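Local coordinates for TRAP solute Binding Protein (Uncultured marine bacterium, PDB 5I7I) that binds aromatic acids such as 3-hydroxybenzoate and probably delivers them to a TRAP-type membrane transporter as its extracellular solute-binding component, at residues G147-K152 with A223-S228; L102-L107 with Q122-T127; K28-P33 with P74-Q79; K137-F142 with N260-A265. One frame throughout, in Å; residues are numbered along the deposited sequence.

Interaction 1. Residues G147-K152 with A223-S228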
loop_
_atom_site.group_PDB
_atom_site.type_symbol
_atom_site.label_atom_id
_atom_site.label_comp_id
_atom_site.label_asym_id
_atom_site.label_seq_id
_atom_site.Cartn_x
_atom_site.Cartn_y
_atom_site.Cartn_z
ATOM N N GLY A 147 -1.085 4.512 -7.639
ATOM C CA GLY A 147 -0.814 3.461 -8.591
ATOM C C GLY A 147 -1.070 3.856 -10.035
ATOM O O GLY A 147 -1.802 4.802 -10.341
ATOM N N LYS A 148 -0.418 3.106 -10.929
ATOM C CA LYS A 148 -0.522 3.279 -12.365
ATOM C C LYS A 148 -1.059 1.988 -12.977
ATOM O O LYS A 148 -1.091 0.919 -12.346
ATOM C CB LYS A 148 0.834 3.667 -12.959
ATOM C CG LYS A 148 1.320 5.081 -12.597
ATOM C CD LYS A 148 2.036 5.197 -11.241
ATOM C CE LYS A 148 2.335 6.637 -10.896
ATOM N NZ LYS A 148 2.891 6.796 -9.523
ATOM N N ILE A 149 -1.482 2.098 -14.238
ATOM C CA ILE A 149 -2.070 1.006 -15.008
ATOM C C ILE A 149 -1.018 0.472 -15.961
ATOM O O ILE A 149 -0.449 1.231 -16.749
ATOM C CB ILE A 149 -3.305 1.498 -15.786
ATOM C CG1 ILE A 149 -4.379 1.992 -14.833
ATOM C CG2 ILE A 149 -3.858 0.414 -16.680
ATOM C CD1 ILE A 149 -5.478 2.806 -15.491
ATOM N N HIS A 150 -0.807 -0.837 -15.936
ATOM C CA HIS A 150 0.233 -1.469 -16.731
ATOM C C HIS A 150 -0.364 -2.589 -17.564
ATOM O O HIS A 150 -1.118 -3.428 -17.052
ATOM C CB HIS A 150 1.320 -2.009 -15.812
ATOM C CG HIS A 150 1.752 -1.004 -14.796
ATOM N ND1 HIS A 150 2.650 0.001 -15.075
ATOM C CD2 HIS A 150 1.367 -0.819 -13.517
ATOM C CE1 HIS A 150 2.810 0.752 -14.002
ATOM N NE2 HIS A 150 2.032 0.279 -13.048
ATOM N N THR A 151 -0.015 -2.596 -18.837
ATOM C CA THR A 151 -0.415 -3.630 -19.771
ATOM C C THR A 151 0.797 -4.052 -20.592
ATOM O O THR A 151 1.800 -3.339 -20.675
ATOM C CB THR A 151 -1.524 -3.128 -20.678
ATOM O OG1 THR A 151 -1.098 -1.892 -21.240
ATOM C CG2 THR A 151 -2.780 -2.885 -19.869
ATOM N N LYS A 152 0.697 -5.212 -21.226
ATOM C CA LYS A 152 1.833 -5.724 -21.977
ATOM C C LYS A 152 2.219 -4.764 -23.100
ATOM O O LYS A 152 3.398 -4.410 -23.248
ATOM C CB LYS A 152 1.524 -7.135 -22.499
ATOM C CG LYS A 152 1.444 -8.185 -21.382
ATOM C CD LYS A 152 1.253 -9.573 -21.945
ATOM C CE LYS A 152 1.270 -10.601 -20.843
ATOM N NZ LYS A 152 1.329 -11.974 -21.408
ATOM N N ALA A 223 3.433 -0.866 -21.589
ATOM C CA ALA A 223 2.497 0.243 -21.683
ATOM C C ALA A 223 2.027 0.627 -20.291
ATOM O O ALA A 223 1.599 -0.228 -19.510
ATOM C CB ALA A 223 1.308 -0.121 -22.562
ATOM N N HIS A 224 2.113 1.915 -19.977
ATOM C CA HIS A 224 1.848 2.416 -18.643
ATOM C C HIS A 224 1.008 3.674 -18.740
ATOM O O HIS A 224 1.301 4.562 -19.546
ATOM C CB HIS A 224 3.166 2.715 -17.928
ATOM C CG HIS A 224 4.174 1.625 -18.072
ATOM N ND1 HIS A 224 4.108 0.460 -17.350
ATOM C CD2 HIS A 224 5.253 1.504 -18.875
ATOM C CE1 HIS A 224 5.100 -0.338 -17.699
ATOM N NE2 HIS A 224 5.812 0.270 -18.627
ATOM N N THR A 225 -0.043 3.731 -17.927
ATOM C CA THR A 225 -0.937 4.878 -17.888
ATOM C C THR A 225 -1.052 5.401 -16.470
ATOM O O THR A 225 -1.216 4.631 -15.519
ATOM C CB THR A 225 -2.311 4.539 -18.476
ATOM O OG1 THR A 225 -2.192 4.536 -19.893
ATOM C CG2 THR A 225 -3.381 5.557 -18.089
ATOM N N THR A 226 -0.960 6.704 -16.340
ATOM C CA THR A 226 -1.199 7.397 -15.095
ATOM C C THR A 226 -2.318 8.408 -15.318
ATOM O O THR A 226 -2.929 8.456 -16.385
ATOM C CB THR A 226 0.092 8.022 -14.565
ATOM O OG1 THR A 226 -0.139 8.435 -13.218
ATOM C CG2 THR A 226 0.520 9.229 -15.403
ATOM N N VAL A 227 -2.587 9.221 -14.309
ATOM C CA VAL A 227 -3.587 10.270 -14.450
ATOM C C VAL A 227 -2.954 11.608 -14.126
ATOM O O VAL A 227 -2.086 11.714 -13.250
ATOM C CB VAL A 227 -4.862 10.044 -13.614
ATOM C CG1 VAL A 227 -5.547 8.751 -14.016
ATOM C CG2 VAL A 227 -4.532 10.029 -12.147
ATOM N N SER A 228 -3.371 12.614 -14.871
ATOM C CA SER A 228 -2.959 13.979 -14.613
ATOM C C SER A 228 -3.783 14.552 -13.466
ATOM O O SER A 228 -4.759 13.959 -13.009
ATOM C CB SER A 228 -3.142 14.833 -15.860
ATOM O OG SER A 228 -4.513 14.969 -16.193
HETATM O O HOH W 1 -2.426 7.512 -10.749
HETATM O O HOH W 2 -1.326 0.451 -19.617
#

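Interaction 2. Residues L102-L107 with Q122-T127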
loop_
_atom_site.group_PDB
_atom_site.type_symbol
_atom_site.label_atom_id
_atom_site.label_comp_id
_atom_site.label_asym_id
_atom_site.label_seq_id
_atom_site.Cartn_x
_atom_site.Cartn_y
_atom_site.Cartn_z
ATOM N N LEU A 102 -9.817 1.236 6.859
ATOM C CA LEU A 102 -8.743 1.606 5.955
ATOM C C LEU A 102 -9.174 1.550 4.495
ATOM O O LEU A 102 -8.524 2.170 3.645
ATOM C CB LEU A 102 -7.514 0.730 6.206
ATOM C CG LEU A 102 -6.967 0.798 7.639
ATOM C CD1 LEU A 102 -5.685 -0.032 7.749
ATOM C CD2 LEU A 102 -6.743 2.201 8.113
ATOM N N GLU A 103 -10.229 0.800 4.189
ATOM C CA GLU A 103 -10.753 0.729 2.830
ATOM C C GLU A 103 -11.101 2.106 2.282
ATOM O O GLU A 103 -11.088 2.312 1.062
ATOM C CB GLU A 103 -12.021 -0.141 2.814
ATOM C CG GLU A 103 -11.782 -1.596 3.190
ATOM C CD GLU A 103 -13.057 -2.402 3.256
ATOM O OE1 GLU A 103 -14.086 -1.908 2.749
ATOM O OE2 GLU A 103 -13.030 -3.521 3.832
ATOM N N ALA A 104 -11.459 3.056 3.146
ATOM C CA ALA A 104 -11.852 4.368 2.638
ATOM C C ALA A 104 -10.717 5.011 1.868
ATOM O O ALA A 104 -10.954 5.743 0.902
ATOM C CB ALA A 104 -12.300 5.286 3.772
ATOM N N PHE A 105 -9.488 4.744 2.276
ATOM C CA PHE A 105 -8.338 5.333 1.613
ATOM C C PHE A 105 -8.020 4.667 0.293
ATOM O O PHE A 105 -7.210 5.210 -0.473
ATOM C CB PHE A 105 -7.128 5.307 2.543
ATOM C CG PHE A 105 -7.089 6.455 3.495
ATOM C CD1 PHE A 105 -7.814 6.433 4.680
ATOM C CD2 PHE A 105 -6.359 7.593 3.188
ATOM C CE1 PHE A 105 -7.781 7.518 5.553
ATOM C CE2 PHE A 105 -6.336 8.676 4.059
ATOM C CZ PHE A 105 -7.032 8.634 5.233
ATOM N N GLU A 106 -8.662 3.550 -0.010
ATOM C CA GLU A 106 -8.480 2.838 -1.261
ATOM C C GLU A 106 -9.457 3.268 -2.344
ATOM O O GLU A 106 -9.387 2.746 -3.456
ATOM C CB GLU A 106 -8.656 1.341 -1.034
ATOM C CG GLU A 106 -7.637 0.721 -0.135
ATOM C CD GLU A 106 -7.768 -0.762 -0.116
ATOM O OE1 GLU A 106 -8.571 -1.288 0.688
ATOM O OE2 GLU A 106 -7.096 -1.403 -0.956
ATOM N N LEU A 107 -10.383 4.173 -2.049
ATOM C CA LEU A 107 -11.430 4.502 -2.992
ATOM C C LEU A 107 -10.883 5.312 -4.163
ATOM O O LEU A 107 -9.807 5.913 -4.078
ATOM C CB LEU A 107 -12.567 5.229 -2.280
ATOM C CG LEU A 107 -13.300 4.370 -1.248
ATOM C CD1 LEU A 107 -14.320 5.199 -0.489
ATOM C CD2 LEU A 107 -14.001 3.192 -1.929
ATOM N N GLN A 122 -2.164 7.816 9.044
ATOM C CA GLN A 122 -1.730 7.642 10.427
ATOM C C GLN A 122 -2.639 8.390 11.403
ATOM O O GLN A 122 -3.022 7.850 12.448
ATOM C CB GLN A 122 -0.277 8.075 10.574
ATOM C CG GLN A 122 0.249 7.875 11.992
ATOM C CD GLN A 122 0.348 6.419 12.364
ATOM O OE1 GLN A 122 0.824 5.607 11.573
ATOM N NE2 GLN A 122 -0.085 6.071 13.576
ATOM N N GLU A 123 -2.985 9.641 11.100
ATOM C CA GLU A 123 -3.871 10.367 12.009
ATOM C C GLU A 123 -5.234 9.699 12.082
ATOM O O GLU A 123 -5.866 9.642 13.146
ATOM C CB GLU A 123 -4.009 11.839 11.595
ATOM C CG GLU A 123 -4.996 12.586 12.500
ATOM C CD GLU A 123 -5.044 14.080 12.319
ATOM O OE1 GLU A 123 -4.190 14.644 11.627
ATOM O OE2 GLU A 123 -5.952 14.705 12.915
ATOM N N TYR A 124 -5.703 9.185 10.953
ATOM C CA TYR A 124 -6.964 8.452 10.902
ATOM C C TYR A 124 -6.940 7.256 11.846
ATOM O O TYR A 124 -7.852 7.071 12.657
ATOM C CB TYR A 124 -7.142 8.014 9.457
ATOM C CG TYR A 124 -8.401 7.307 9.012
ATOM C CD1 TYR A 124 -9.583 7.996 8.833
ATOM C CD2 TYR A 124 -8.357 5.977 8.609
ATOM C CE1 TYR A 124 -10.718 7.363 8.324
ATOM C CE2 TYR A 124 -9.480 5.333 8.112
ATOM C CZ TYR A 124 -10.651 6.038 7.962
ATOM O OH TYR A 124 -11.763 5.411 7.438
ATOM N N VAL A 125 -5.881 6.452 11.760
ATOM C CA VAL A 125 -5.689 5.301 12.645
ATOM C C VAL A 125 -5.502 5.723 14.099
ATOM O O VAL A 125 -5.937 5.008 15.018
ATOM C CB VAL A 125 -4.497 4.467 12.127
ATOM C CG1 VAL A 125 -3.988 3.478 13.193
ATOM C CG2 VAL A 125 -4.881 3.755 10.831
ATOM N N ASP A 126 -4.857 6.868 14.346
ATOM C CA ASP A 126 -4.662 7.331 15.713
ATOM C C ASP A 126 -5.980 7.737 16.357
ATOM O O ASP A 126 -6.068 7.801 17.593
ATOM C CB ASP A 126 -3.746 8.556 15.729
ATOM C CG ASP A 126 -2.278 8.232 15.487
ATOM O OD1 ASP A 126 -1.822 7.082 15.626
ATOM O OD2 ASP A 126 -1.547 9.188 15.171
ATOM N N THR A 127 -6.993 8.032 15.538
ATOM C CA THR A 127 -8.235 8.629 15.995
ATOM C C THR A 127 -9.399 7.732 15.578
ATOM O O THR A 127 -9.622 6.691 16.206
ATOM C CB THR A 127 -8.398 10.069 15.483
ATOM O OG1 THR A 127 -8.415 10.134 14.034
ATOM C CG2 THR A 127 -7.301 10.945 16.044
#

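Interaction 3. Residues K28-P33 with P74-Q79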
loop_
_atom_site.group_PDB
_atom_site.type_symbol
_atom_site.label_atom_id
_atom_site.label_comp_id
_atom_site.label_asym_id
_atom_site.label_seq_id
_atom_site.Cartn_x
_atom_site.Cartn_y
_atom_site.Cartn_z
ATOM N N LYS A 28 11.993 -10.375 15.582
ATOM C CA LYS A 28 11.876 -11.038 14.288
ATOM C C LYS A 28 10.943 -10.243 13.394
ATOM O O LYS A 28 9.753 -10.104 13.702
ATOM C CB LYS A 28 11.307 -12.442 14.470
ATOM C CG LYS A 28 12.147 -13.364 15.331
ATOM C CD LYS A 28 11.410 -14.658 15.660
ATOM C CE LYS A 28 12.128 -15.446 16.720
ATOM N NZ LYS A 28 11.281 -16.565 17.238
ATOM N N PHE A 29 11.476 -9.723 12.294
ATOM C CA PHE A 29 10.687 -9.022 11.298
ATOM C C PHE A 29 10.404 -9.950 10.126
ATOM O O PHE A 29 11.321 -10.589 9.599
ATOM C CB PHE A 29 11.427 -7.788 10.783
ATOM C CG PHE A 29 10.790 -7.174 9.569
ATOM C CD1 PHE A 29 9.737 -6.267 9.683
ATOM C CD2 PHE A 29 11.202 -7.542 8.297
ATOM C CE1 PHE A 29 9.149 -5.747 8.555
ATOM C CE2 PHE A 29 10.597 -7.018 7.177
ATOM C CZ PHE A 29 9.579 -6.125 7.315
ATOM N N HIS A 30 9.152 -9.973 9.682
ATOM C CA HIS A 30 8.744 -10.833 8.579
ATOM C C HIS A 30 7.980 -10.019 7.536
ATOM O O HIS A 30 7.144 -9.185 7.888
ATOM C CB HIS A 30 7.859 -11.969 9.119
ATOM C CG HIS A 30 7.812 -13.167 8.234
ATOM N ND1 HIS A 30 6.774 -14.066 8.260
ATOM C CD2 HIS A 30 8.696 -13.646 7.324
ATOM C CE1 HIS A 30 7.013 -15.043 7.407
ATOM N NE2 HIS A 30 8.170 -14.804 6.813
ATOM N N SER A 31 8.257 -10.258 6.252
ATOM C CA SER A 31 7.490 -9.619 5.192
ATOM C C SER A 31 7.612 -10.447 3.923
ATOM O O SER A 31 8.410 -11.383 3.839
ATOM C CB SER A 31 7.956 -8.185 4.986
ATOM O OG SER A 31 7.057 -7.468 4.170
ATOM N N PHE A 32 6.817 -10.075 2.916
ATOM C CA PHE A 32 6.708 -10.854 1.683
ATOM C C PHE A 32 7.622 -10.407 0.538
ATOM O O PHE A 32 8.033 -11.270 -0.247
ATOM C CB PHE A 32 5.256 -10.949 1.180
ATOM C CG PHE A 32 4.650 -9.630 0.790
ATOM C CD1 PHE A 32 4.801 -9.119 -0.495
ATOM C CD2 PHE A 32 3.924 -8.907 1.704
ATOM C CE1 PHE A 32 4.253 -7.882 -0.834
ATOM C CE2 PHE A 32 3.381 -7.686 1.372
ATOM C CZ PHE A 32 3.536 -7.171 0.102
ATOM N N PRO A 33 7.936 -9.123 0.350
ATOM C CA PRO A 33 8.784 -8.772 -0.796
ATOM C C PRO A 33 10.179 -9.340 -0.625
ATOM O O PRO A 33 10.620 -9.584 0.507
ATOM C CB PRO A 33 8.817 -7.229 -0.771
ATOM C CG PRO A 33 7.648 -6.832 0.018
ATOM C CD PRO A 33 7.541 -7.899 1.074
ATOM N N PRO A 74 -1.028 -13.049 3.246
ATOM C CA PRO A 74 -2.151 -12.645 4.109
ATOM C C PRO A 74 -1.959 -13.047 5.551
ATOM O O PRO A 74 -2.601 -12.470 6.431
ATOM C CB PRO A 74 -3.361 -13.347 3.485
ATOM C CG PRO A 74 -2.957 -13.625 2.098
ATOM C CD PRO A 74 -1.482 -13.945 2.176
ATOM N N GLN A 75 -1.089 -14.014 5.826
ATOM C CA GLN A 75 -0.894 -14.481 7.191
ATOM C C GLN A 75 -0.004 -13.566 8.024
ATOM O O GLN A 75 0.043 -13.745 9.246
ATOM C CB GLN A 75 -0.322 -15.887 7.197
ATOM C CG GLN A 75 -1.188 -16.884 6.508
ATOM C CD GLN A 75 -0.601 -18.246 6.550
ATOM O OE1 GLN A 75 0.159 -18.621 5.661
ATOM N NE2 GLN A 75 -0.914 -18.994 7.601
ATOM N N LEU A 76 0.686 -12.607 7.405
ATOM C CA LEU A 76 1.582 -11.745 8.167
ATOM C C LEU A 76 0.863 -11.061 9.324
ATOM O O LEU A 76 1.398 -10.991 10.437
ATOM C CB LEU A 76 2.263 -10.725 7.251
ATOM C CG LEU A 76 3.314 -11.295 6.303
ATOM C CD1 LEU A 76 3.620 -10.292 5.183
ATOM C CD2 LEU A 76 4.566 -11.668 7.078
ATOM N N VAL A 77 -0.355 -10.568 9.108
ATOM C CA VAL A 77 -1.071 -9.910 10.205
ATOM C C VAL A 77 -1.376 -10.890 11.329
ATOM O O VAL A 77 -1.362 -10.513 12.509
ATOM C CB VAL A 77 -2.339 -9.168 9.734
ATOM C CG1 VAL A 77 -1.975 -7.937 8.936
ATOM C CG2 VAL A 77 -3.249 -10.070 8.927
ATOM N N ASP A 78 -1.685 -12.147 10.998
ATOM C CA ASP A 78 -1.949 -13.129 12.046
ATOM C C ASP A 78 -0.681 -13.436 12.820
ATOM O O ASP A 78 -0.697 -13.505 14.053
ATOM C CB ASP A 78 -2.506 -14.419 11.446
ATOM C CG ASP A 78 -3.818 -14.213 10.733
ATOM O OD1 ASP A 78 -4.569 -13.289 11.114
ATOM O OD2 ASP A 78 -4.100 -14.992 9.796
ATOM N N GLN A 79 0.427 -13.611 12.103
ATOM C CA GLN A 79 1.706 -13.924 12.737
ATOM C C GLN A 79 2.107 -12.845 13.737
ATOM O O GLN A 79 2.529 -13.148 14.862
ATOM C CB GLN A 79 2.786 -14.096 11.678
ATOM C CG GLN A 79 2.588 -15.320 10.806
ATOM C CD GLN A 79 3.618 -15.427 9.718
ATOM O OE1 GLN A 79 4.267 -14.447 9.376
ATOM N NE2 GLN A 79 3.757 -16.609 9.144
#

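Interaction 4. Residues K137-F142 with N260-A265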
loop_
_atom_site.group_PDB
_atom_site.type_symbol
_atom_site.label_atom_id
_atom_site.label_comp_id
_atom_site.label_asym_id
_atom_site.label_seq_id
_atom_site.Cartn_x
_atom_site.Cartn_y
_atom_site.Cartn_z
ATOM N N LYS A 137 0.568 -3.254 18.199
ATOM C CA LYS A 137 1.324 -2.022 18.383
ATOM C C LYS A 137 1.558 -1.443 16.995
ATOM O O LYS A 137 2.269 -2.038 16.169
ATOM C CB LYS A 137 2.651 -2.286 19.103
ATOM C CG LYS A 137 3.616 -1.106 19.092
ATOM C CD LYS A 137 3.078 0.129 19.794
ATOM C CE LYS A 137 4.098 1.264 19.676
ATOM N NZ LYS A 137 3.668 2.484 20.425
ATOM N N VAL A 138 0.980 -0.283 16.742
ATOM C CA VAL A 138 1.118 0.352 15.438
ATOM C C VAL A 138 2.468 1.048 15.401
ATOM O O VAL A 138 2.767 1.890 16.260
ATOM C CB VAL A 138 -0.012 1.354 15.180
ATOM C CG1 VAL A 138 0.233 2.121 13.872
ATOM C CG2 VAL A 138 -1.363 0.647 15.140
ATOM N N LEU A 139 3.302 0.691 14.423
ATOM C CA LEU A 139 4.494 1.481 14.153
ATOM C C LEU A 139 4.166 2.591 13.164
ATOM O O LEU A 139 4.391 3.771 13.456
ATOM C CB LEU A 139 5.658 0.604 13.681
ATOM C CG LEU A 139 6.016 -0.543 14.638
ATOM C CD1 LEU A 139 7.074 -1.411 14.000
ATOM C CD2 LEU A 139 6.471 -0.020 15.998
ATOM N N ALA A 140 3.586 2.251 12.017
ATOM C CA ALA A 140 3.050 3.283 11.140
ATOM C C ALA A 140 2.093 2.636 10.174
ATOM O O ALA A 140 2.246 1.465 9.821
ATOM C CB ALA A 140 4.154 3.983 10.346
ATOM N N VAL A 141 1.102 3.412 9.753
ATOM C CA VAL A 141 0.271 3.096 8.601
ATOM C C VAL A 141 0.519 4.169 7.555
ATOM O O VAL A 141 0.565 5.362 7.881
ATOM C CB VAL A 141 -1.212 3.047 8.995
ATOM C CG1 VAL A 141 -2.085 2.708 7.795
ATOM C CG2 VAL A 141 -1.431 2.024 10.098
ATOM N N PHE A 142 0.759 3.740 6.320
ATOM C CA PHE A 142 1.142 4.646 5.247
ATOM C C PHE A 142 0.763 3.993 3.924
ATOM O O PHE A 142 0.060 2.981 3.903
ATOM C CB PHE A 142 2.614 5.050 5.366
ATOM C CG PHE A 142 3.608 3.919 5.391
ATOM C CD1 PHE A 142 3.994 3.339 6.595
ATOM C CD2 PHE A 142 4.202 3.473 4.224
ATOM C CE1 PHE A 142 4.958 2.357 6.622
ATOM C CE2 PHE A 142 5.171 2.491 4.252
ATOM C CZ PHE A 142 5.532 1.931 5.456
ATOM N N ASN A 260 10.021 6.659 19.412
ATOM C CA ASN A 260 10.746 7.682 18.669
ATOM C C ASN A 260 10.901 7.298 17.207
ATOM O O ASN A 260 11.302 8.136 16.388
ATOM C CB ASN A 260 12.119 7.903 19.313
ATOM C CG ASN A 260 12.862 9.126 18.764
ATOM O OD1 ASN A 260 14.012 9.026 18.323
ATOM N ND2 ASN A 260 12.224 10.280 18.827
ATOM N N ASN A 261 10.592 6.065 16.876
ATOM C CA ASN A 261 10.648 5.533 15.527
ATOM C C ASN A 261 9.303 4.970 15.117
ATOM O O ASN A 261 9.211 3.917 14.487
ATOM C CB ASN A 261 11.753 4.491 15.445
ATOM C CG ASN A 261 13.109 5.125 15.518
ATOM O OD1 ASN A 261 13.584 5.653 14.525
ATOM N ND2 ASN A 261 13.717 5.142 16.705
ATOM N N ALA A 262 8.237 5.660 15.513
ATOM C CA ALA A 262 6.879 5.241 15.223
ATOM C C ALA A 262 6.017 6.489 15.109
ATOM O O ALA A 262 6.457 7.612 15.386
ATOM C CB ALA A 262 6.341 4.289 16.301
ATOM N N GLY A 263 4.780 6.275 14.701
ATOM C CA GLY A 263 3.763 7.302 14.746
ATOM C C GLY A 263 3.790 8.219 13.531
ATOM O O GLY A 263 4.318 7.885 12.476
ATOM N N LEU A 264 3.216 9.406 13.704
ATOM C CA LEU A 264 3.033 10.325 12.578
ATOM C C LEU A 264 4.350 10.684 11.894
ATOM O O LEU A 264 4.404 10.797 10.667
ATOM C CB LEU A 264 2.311 11.579 13.070
ATOM C CG LEU A 264 1.827 12.517 11.975
ATOM C CD1 LEU A 264 0.716 11.864 11.146
ATOM C CD2 LEU A 264 1.345 13.815 12.602
ATOM N N ALA A 265 5.410 10.906 12.670
ATOM C CA ALA A 265 6.694 11.239 12.059
ATOM C C ALA A 265 7.180 10.113 11.161
ATOM O O ALA A 265 7.749 10.365 10.094
ATOM C CB ALA A 265 7.739 11.568 13.126
#

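Interaction 1. Residues G147-K152 with A223-S228
Ile-149 and Thr-225 exchange both of their backbone bonds: Ile-149 N donates to Thr-225 O at 2.9 Å, almost perfectly straight, and Thr-225 N returns to Ile-149 O at 2.8 Å. Two residues on, Thr-151 N donates to Ala-223 O (2.9 Å) and Ala-223 N to Thr-151 O (3.1 Å). Between them lies the non-hydrogen-bonded pair His-150 and His-224, whose backbones bond outward to Met-205 and His-293, and here the side chains supply the link. Their imidazoles meet at their edges, neither lying over the other's face, with planes at 66°. His-150 ND1 lies 2.7 Å from His-224 ND1, so one nitrogen must carry the proton and the other accept it. His-150 NE2 is held by Val-207 O, and Trp-209 packs against both rings. Histidine suits both places, since its ring nitrogens can take either role.

On the other face, the small methyl of Ala-223 sits beside Thr-151 OG1, which is hydrogen-bonded to Lys-154 O. A water donates to Ile-149 O and Thr-151 OG1, and weakly to Ala-223 O. Thr-225 OG1 is taken by Ile-156 O.

Farther along, beyond the bridges, the aliphatic part of Lys-148 runs alongside Thr-226, while its NZ reaches Pro-146 O and Glu-278, and a second water donates to Gly-147 O. These are neighbouring antiparallel strands in the mixed six-stranded sheet of one lobe of a TRAP solute-binding fold.

Interaction 2. Residues L102-L107 with Q122-T127
Phe-105 turns an edge onto one face of Tyr-124, making a T-shaped pair with planes at 72° and centroids 4.9 Å apart. Its CE1 stands 3.4 Å above the tyrosine plane, over the middle of the ring, so a positively polarised C-H points into the pi cloud. At the rim of the same tyrosine, near its plane, comes Leu-102 CD2, 4.1 Å from Tyr-124 CD2. The phenol ring is thus met over a face by an aromatic and at an edge by a methyl.

Tyr-124 sends its ring out from helix 114-126 toward the 102-107 turn because CG lies opposite the backbone N (chi1 -176°). Tyr-124 OH lies beside Ala-104 CB, 3.7 Å away, and bonds to His-101 O just ahead of the turn. Leu-102 CD2 also touches Val-125 CG2 at 3.6 Å; this single methyl lies between the Tyr-124 rim and the valine, so it serves both helix residues. Phe-105 is enclosed further by Thr-117, Ala-120 and Leu-121 of the same helix and by Ala-332 and Ile-336 of helix 325-339.

Replacing Tyr-124 by an alanine would probably leave the Phe-105 edge without the face it points into, and His-101 O without its hydroxyl donor.

No hydrogen bond joins the two segments themselves. Their hold on each other is dispersion plus the weak electrostatics of the aromatic pair, and the one polar side-chain group among the touching residues, the phenol hydroxyl, finds its partner in the residue next to the turn.

Interaction 3. Residues K28-P33 with P74-Q79
Ser-31, near the end of strand 25-31, and Leu-76, near the start of helix 76-82, bring the two backbones nearest, their CA atoms 6.9 Å apart. No backbone bond crosses this gap. His-30 and Phe-32 both start their side chains toward the helix, whereas Ser-31 between them starts away and gives its hydroxyl to Trp-89 O; Phe-32 already lies in the loop or turn beyond the strand.

Leu-76 fills the space between the two rings with its two methyls. Leu-76 CD1 comes to the edge of the phenylalanine, 3.8 Å from Phe-32 CD2, and Leu-76 CD2 is 3.5 Å from His-30 ND1. One helical turn later Gln-79 reaches out along an extended chain to accept a bond from the imidazole: His-30 ND1 donates to Gln-79 OE1 at 2.8 Å, with an N-H...O angle of 154°. OE1 lies in the ring plane, at the edge, and the amide is turned only 21° from the ring. Gln-79 NE2 is tied to Gly-70 O, which fixes which way round the amide sits.

A leucine in place of His-30 would probably leave Gln-79 OE1 without its donor and the amide less firmly held.

The bond shows that ND1 of His-30 carries a proton. The donor is buried and its acceptor is an uncharged amide, so strand and helix are joined without a charge pair, beside Phe-32, which touches the bound 3-hydroxybenzoate.

Interaction 4. Residues K137-F142 with N260-A265
Leu-139 offers its carbonyl to Gly-263 from within a classic beta bulge: it and Ala-140 together face the single residue Phe-240 on the neighbouring strand 237-243. Leu-139 carries the irregularity, with phi/psi of -88/-53° in the middle of a strand, and its carbonyl meets the loop leading into helix 264-287. The strand concerned, 136-143, is the outermost one on its side of the five-stranded mixed sheet, so this loop packs along a sheet margin.

Ala-262 and Gly-263 are the residues that come up to it. The CA atoms of Leu-139 and Ala-262 are 4.6 Å apart, a closeness that the small alanine allows: its methyl starts toward the strand, and Ala-262 CB lies 3.5 Å from Leu-139 O. The Leu-139 side chain makes a looser apolar contact with the same methyl, Leu-139 CD2 to Ala-262 CB at 4.3 Å, and packs on Trp-47 of helix 38-54. Gly-263 is the N-cap residue of helix 264-287; its positive phi is readily adopted without a side chain. Ala-140 brings only a methyl near Gly-263 O, in keeping with the limited area shared here.

Further bonds secure the loop. Asn-261 gives its side-chain NH2 to Val-257 O and Glu-54 and takes a bond from Lys-50, while Lys-137 forms a salt bridge with Asp-259 and lies against Tyr-247 in a cation-pi contact. Across the centre a single hydrogen bond joins the segments: Gly-263 N, 2.8 Å from Leu-139 O, lies nearly in line with that carbonyl (C=O...N 167°).

Interactions 3 and 4 belong to the same five-stranded sheet, their centres about 17 Å apart, whereas interaction 1 lies in the six-stranded sheet about 29 and 30 Å away, centre to centre, on the opposite side of the chain's centre. Interactions 2 and 4 touch directly: Gln-122 OE1 lies 2.9 Å from Val-141 N, probably a hydrogen bond, linking helix 114-126 to the bulged edge strand. Phe-32 of interaction 3, just past strand 25-31, has its side chain about 4 Å from the bound 3-hydroxybenzoate; that of His-150 in interaction 1 stays about 9 Å away, but its NE2 is bonded to the backbone O of the pocket residue Val-207. Phe-105 of interaction 2 stays about 14 Å from the ligand.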